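Local coordinates for pesticidal crystal protein Cry2Aa (PDB 1I5P), which promotes colloid-osmotic lysis by binding to midgut epithelial cells of both mosquito (dipteran) and lepidopteran larvae, at residues A[507-512]-A[525-530]; A[502-507]-A[530-535]. All coordinates share one frame; numbering follows the deposited sequence.

Interaction 1: residues A[507-512]-A[525-530]; sequences QTRTFI and FEQSNT
Thr510 and Phe525 form an antiparallel non-hydrogen-bonded pair at one end of the pairing between strands 510-513 and 522-525, in the C-terminal lectin-like β-sandwich, a jelly-roll domain. The direct hydrogen bond between the backbones runs from Glu526 N to Arg509 O (3.0 Å). Past Arg509 and Glu526 the chains separate, one into the 3-10 turn at 507-508, the other into the loop that leads to strand 530-537.

Where the chains diverge, a water bridges them. It accepts a hydrogen bond from Gln527 N, and Thr510 OG1 (2.9 Å) and Thr530 OG1 (2.8 Å) are its two closer acceptors, with Arg509 O a weak alternative in reach. Both hydroxyls are also held by main chain: Thr510 OG1 bonds to Asn506 O, while Thr530 OG1 donates to Gln527 O at 2.6 Å, pinching the loop.

The polar side chains meet by packing. Arg509 bends at its second torsion (chi2 -82°) and again at the third, which folds its guanidinium over the loop. Gln527 CB lies 3.5 Å above that plane, toward its rim, and the Gln527 amide, inclined by only 25° to the guanidinium, presses OE1 against Arg509 CG. Glu526, extended beyond CG, lays its carboxylate obliquely against Phe511, OE2 being 3.5 Å from CD1. Ring and carboxylate planes differ by 29°; the charge itself is met by a salt bridge from OE2 to Arg524.

Apolar packing falls to the paired residues. Phe525 reaches Phe617, Leu619 and Val609 in the sandwich interior, and Thr510 runs beside it in the same direction, its methyl CG2 3.9 Å from Phe525 CD2. Thr510 OG1 lies in the plane of the Phe525 ring, at its edge, 3.7 Å from CD2.

Interaction 2: residues A[502-507]-A[530-535]; sequences TQVNNQ and TTARYT
Thr502 meets Thr535 through their hydroxyls, OG1 to OG1 at 2.6 Å, a hydrogen bond in which either may be the donor. The N atoms of Thr502 and Gln503 converge on Arg533 O, the one from Gln503 weakly, a classic β bulge that starts the antiparallel pairing of strand 503-504 with strand 530-537 in the β-sandwich. At Gln503 the pair is hydrogen-bonded: Arg533 N gives a nearly straight bond to Gln503 O (2.9 Å, 169° at the hydrogen). Their side chains run alongside each other, CG of Gln503 against CB of Arg533 at 4.1 Å, and Arg533 NE goes on to a salt bridge with Asp606. Val504 turns to the other face, where CG2 rests 4.2 Å from Ala532 CB and both side chains lean on Phe525; its CA makes a C-H···O contact with Thr531 O. Asn505 ends the pairing with a weak bond from its N to Thr531 O. With CG wedged between backbone N and carbonyl carbon (chi1 59°), its side chain reaches the start of strand 530-537, where a water lies 2.7 Å from Asn505 OD1. Asn506 OD1 then approaches Thr530 OG1 to 3.0 Å. The straight bond from Arg533 N to Gln503 O thus gives way to a weak bond and water at Asn505, consistent with a short edge strand peeling away from its neighbour.

Both interactions are partly buried and belong to the same β-sandwich domain, and interaction 1 is nested within the chain loop that interaction 2 closes. Strands 503-504 and 510-513 are consecutive yet pair with different partners in different sheets, so residues 505-509 carry the chain between them, and Thr530 takes part in both contacts. Interaction 2 relies mainly on strand pairing, with Val504 and Ala532 packed on Phe525 and polar side chains on the other face. Interaction 1 has a single strand pair and otherwise joins turn to loop through water and the flat polar groups of exposed or partly exposed side chains. The two touch where Gln527 OE1 packs 3.2 Å from Asn506 CG.

Interaction 1: residues A[507-512]-A[525-530]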
# COMPACT_ATOMS: atom_id res chain seq x y z
N GLN A 507 5.63 18.98 14.35
CA GLN A 507 4.78 17.79 14.26
C GLN A 507 3.30 18.03 14.53
O GLN A 507 2.45 17.33 13.98
CB GLN A 507 5.30 16.69 15.20
CG GLN A 507 6.65 16.13 14.76
CD GLN A 507 7.19 15.10 15.73
OE1 GLN A 507 7.08 13.89 15.52
NE2 GLN A 507 7.80 15.58 16.81
N THR A 508 2.98 19.02 15.36
CA THR A 508 1.58 19.29 15.67
C THR A 508 0.86 19.92 14.48
O THR A 508 -0.37 19.95 14.45
CB THR A 508 1.42 20.25 16.86
OG1 THR A 508 2.00 21.52 16.53
CG2 THR A 508 2.10 19.67 18.09
N ARG A 509 1.63 20.42 13.52
CA ARG A 509 1.07 21.04 12.33
C ARG A 509 1.36 20.21 11.08
O ARG A 509 1.20 20.69 9.96
CB ARG A 509 1.64 22.45 12.15
CG ARG A 509 1.48 23.38 13.37
CD ARG A 509 0.11 24.02 13.43
NE ARG A 509 -0.18 24.78 12.22
CZ ARG A 509 0.44 25.90 11.86
NH1 ARG A 509 1.39 26.42 12.63
NH2 ARG A 509 0.11 26.50 10.72
N THR A 510 1.77 18.96 11.28
CA THR A 510 2.08 18.07 10.16
C THR A 510 1.17 16.85 10.21
O THR A 510 1.09 16.18 11.24
CB THR A 510 3.55 17.61 10.20
OG1 THR A 510 4.41 18.75 10.06
CG2 THR A 510 3.84 16.62 9.07
N PHE A 511 0.50 16.55 9.11
CA PHE A 511 -0.43 15.43 9.07
C PHE A 511 -0.21 14.46 7.91
O PHE A 511 0.30 14.82 6.86
CB PHE A 511 -1.87 15.94 8.99
CG PHE A 511 -2.24 16.91 10.08
CD1 PHE A 511 -1.80 18.23 10.01
CD2 PHE A 511 -2.98 16.49 11.18
CE1 PHE A 511 -2.11 19.13 11.03
CE2 PHE A 511 -3.29 17.39 12.20
CZ PHE A 511 -2.85 18.71 12.13
N ILE A 512 -0.60 13.21 8.14
CA ILE A 512 -0.51 12.20 7.10
C ILE A 512 -1.81 12.35 6.33
O ILE A 512 -2.88 12.40 6.93
CB ILE A 512 -0.40 10.79 7.71
CG1 ILE A 512 0.91 10.68 8.51
CG2 ILE A 512 -0.45 9.73 6.61
CD1 ILE A 512 1.12 9.35 9.20
N PHE A 525 2.43 19.44 5.20
CA PHE A 525 3.00 20.45 6.08
C PHE A 525 2.06 21.65 6.10
O PHE A 525 1.78 22.26 5.07
CB PHE A 525 4.38 20.89 5.57
CG PHE A 525 5.38 19.77 5.46
CD1 PHE A 525 6.08 19.55 4.27
CD2 PHE A 525 5.64 18.94 6.55
CE1 PHE A 525 7.01 18.52 4.17
CE2 PHE A 525 6.57 17.90 6.45
CZ PHE A 525 7.25 17.69 5.26
N GLU A 526 1.57 22.00 7.28
CA GLU A 526 0.66 23.14 7.41
C GLU A 526 1.37 24.33 8.02
O GLU A 526 0.83 25.44 8.04
CB GLU A 526 -0.55 22.75 8.27
CG GLU A 526 -1.50 21.80 7.57
CD GLU A 526 -2.72 21.47 8.41
OE1 GLU A 526 -2.94 22.14 9.44
OE2 GLU A 526 -3.47 20.54 8.03
N GLN A 527 2.58 24.11 8.53
CA GLN A 527 3.38 25.17 9.12
C GLN A 527 4.62 25.42 8.28
O GLN A 527 5.35 24.50 7.94
CB GLN A 527 3.77 24.79 10.55
CG GLN A 527 4.79 25.73 11.18
CD GLN A 527 4.87 25.59 12.68
OE1 GLN A 527 4.38 24.61 13.25
NE2 GLN A 527 5.49 26.56 13.34
N SER A 528 4.86 26.69 7.96
CA SER A 528 6.01 27.06 7.15
C SER A 528 7.31 26.74 7.89
O SER A 528 7.35 26.67 9.11
CB SER A 528 5.93 28.55 6.79
OG SER A 528 6.82 28.86 5.74
N ASN A 529 8.38 26.54 7.12
CA ASN A 529 9.69 26.22 7.66
C ASN A 529 9.72 24.90 8.44
O ASN A 529 10.30 24.80 9.53
CB ASN A 529 10.20 27.36 8.55
CG ASN A 529 11.68 27.24 8.84
OD1 ASN A 529 12.42 26.56 8.13
ND2 ASN A 529 12.13 27.93 9.89
N THR A 530 9.10 23.88 7.87
CA THR A 530 9.08 22.56 8.47
C THR A 530 10.15 21.75 7.74
O THR A 530 10.24 21.79 6.52
CB THR A 530 7.72 21.86 8.30
OG1 THR A 530 6.71 22.60 9.00
CG2 THR A 530 7.77 20.44 8.85
O HOH W 1 4.15 21.46 9.10

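Interaction 2: residues A[502-507]-A[530-535]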
# COMPACT_ATOMS: atom_id res chain seq x y z
N THR A 502 13.30 10.28 9.49
CA THR A 502 14.13 10.08 10.68
C THR A 502 13.48 10.93 11.76
O THR A 502 13.36 10.51 12.91
CB THR A 502 15.56 10.59 10.44
OG1 THR A 502 16.18 9.79 9.43
CG2 THR A 502 16.37 10.51 11.73
N GLN A 503 13.08 12.14 11.37
CA GLN A 503 12.45 13.08 12.28
C GLN A 503 11.83 14.24 11.51
O GLN A 503 12.28 14.58 10.41
CB GLN A 503 13.46 13.63 13.30
CG GLN A 503 14.62 14.41 12.70
CD GLN A 503 15.45 15.10 13.77
OE1 GLN A 503 14.95 15.95 14.51
NE2 GLN A 503 16.73 14.73 13.87
N VAL A 504 10.79 14.84 12.09
CA VAL A 504 10.09 15.97 11.49
C VAL A 504 9.78 16.97 12.60
O VAL A 504 9.36 16.58 13.68
CB VAL A 504 8.75 15.53 10.85
CG1 VAL A 504 8.14 16.69 10.07
CG2 VAL A 504 8.96 14.33 9.94
N ASN A 505 9.99 18.25 12.34
CA ASN A 505 9.66 19.26 13.34
C ASN A 505 8.26 19.79 13.05
O ASN A 505 7.65 19.39 12.05
CB ASN A 505 10.69 20.40 13.34
CG ASN A 505 10.79 21.11 12.00
OD1 ASN A 505 11.62 22.00 11.83
ND2 ASN A 505 9.94 20.73 11.06
N ASN A 506 7.74 20.67 13.90
CA ASN A 506 6.40 21.20 13.70
C ASN A 506 5.43 20.02 13.55
O ASN A 506 4.53 20.04 12.71
CB ASN A 506 6.35 22.06 12.43
CG ASN A 506 7.20 23.32 12.53
OD1 ASN A 506 7.51 23.96 11.52
ND2 ASN A 506 7.55 23.70 13.75
N GLN A 507 5.63 18.98 14.35
CA GLN A 507 4.78 17.79 14.26
C GLN A 507 3.30 18.03 14.53
O GLN A 507 2.45 17.33 13.98
CB GLN A 507 5.30 16.69 15.20
CG GLN A 507 6.65 16.13 14.76
CD GLN A 507 7.19 15.10 15.73
OE1 GLN A 507 7.08 13.89 15.52
NE2 GLN A 507 7.80 15.58 16.81
N THR A 530 9.10 23.88 7.87
CA THR A 530 9.08 22.56 8.47
C THR A 530 10.15 21.75 7.74
O THR A 530 10.24 21.79 6.52
CB THR A 530 7.72 21.86 8.30
OG1 THR A 530 6.71 22.60 9.00
CG2 THR A 530 7.77 20.44 8.85
N THR A 531 10.96 21.03 8.51
CA THR A 531 12.01 20.22 7.93
C THR A 531 11.78 18.75 8.26
O THR A 531 11.55 18.40 9.42
CB THR A 531 13.40 20.62 8.45
OG1 THR A 531 13.73 21.94 7.97
CG2 THR A 531 14.46 19.64 7.98
N ALA A 532 11.85 17.92 7.23
CA ALA A 532 11.68 16.48 7.38
C ALA A 532 13.00 15.83 7.00
O ALA A 532 13.48 15.99 5.87
CB ALA A 532 10.55 15.98 6.47
N ARG A 533 13.61 15.12 7.94
CA ARG A 533 14.87 14.45 7.66
C ARG A 533 14.69 12.97 7.39
O ARG A 533 13.94 12.29 8.08
CB ARG A 533 15.85 14.62 8.82
CG ARG A 533 17.01 13.61 8.77
CD ARG A 533 18.14 13.97 9.70
NE ARG A 533 18.81 15.19 9.29
CZ ARG A 533 19.87 15.71 9.90
NH1 ARG A 533 20.39 15.10 10.96
NH2 ARG A 533 20.43 16.82 9.44
N TYR A 534 15.41 12.48 6.38
CA TYR A 534 15.39 11.08 6.01
C TYR A 534 16.82 10.57 5.98
O TYR A 534 17.75 11.31 5.65
CB TYR A 534 14.73 10.90 4.64
CG TYR A 534 13.33 11.43 4.59
CD1 TYR A 534 13.08 12.79 4.40
CD2 TYR A 534 12.24 10.59 4.82
CE1 TYR A 534 11.79 13.30 4.43
CE2 TYR A 534 10.94 11.10 4.85
CZ TYR A 534 10.73 12.45 4.67
OH TYR A 534 9.45 12.95 4.75
N THR A 535 17.00 9.30 6.33
CA THR A 535 18.32 8.70 6.33
C THR A 535 18.34 7.42 5.51
O THR A 535 17.46 6.56 5.65
CB THR A 535 18.78 8.38 7.77
OG1 THR A 535 18.66 9.56 8.57
CG2 THR A 535 20.24 7.92 7.77
O HOH W 2 12.56 23.89 10.17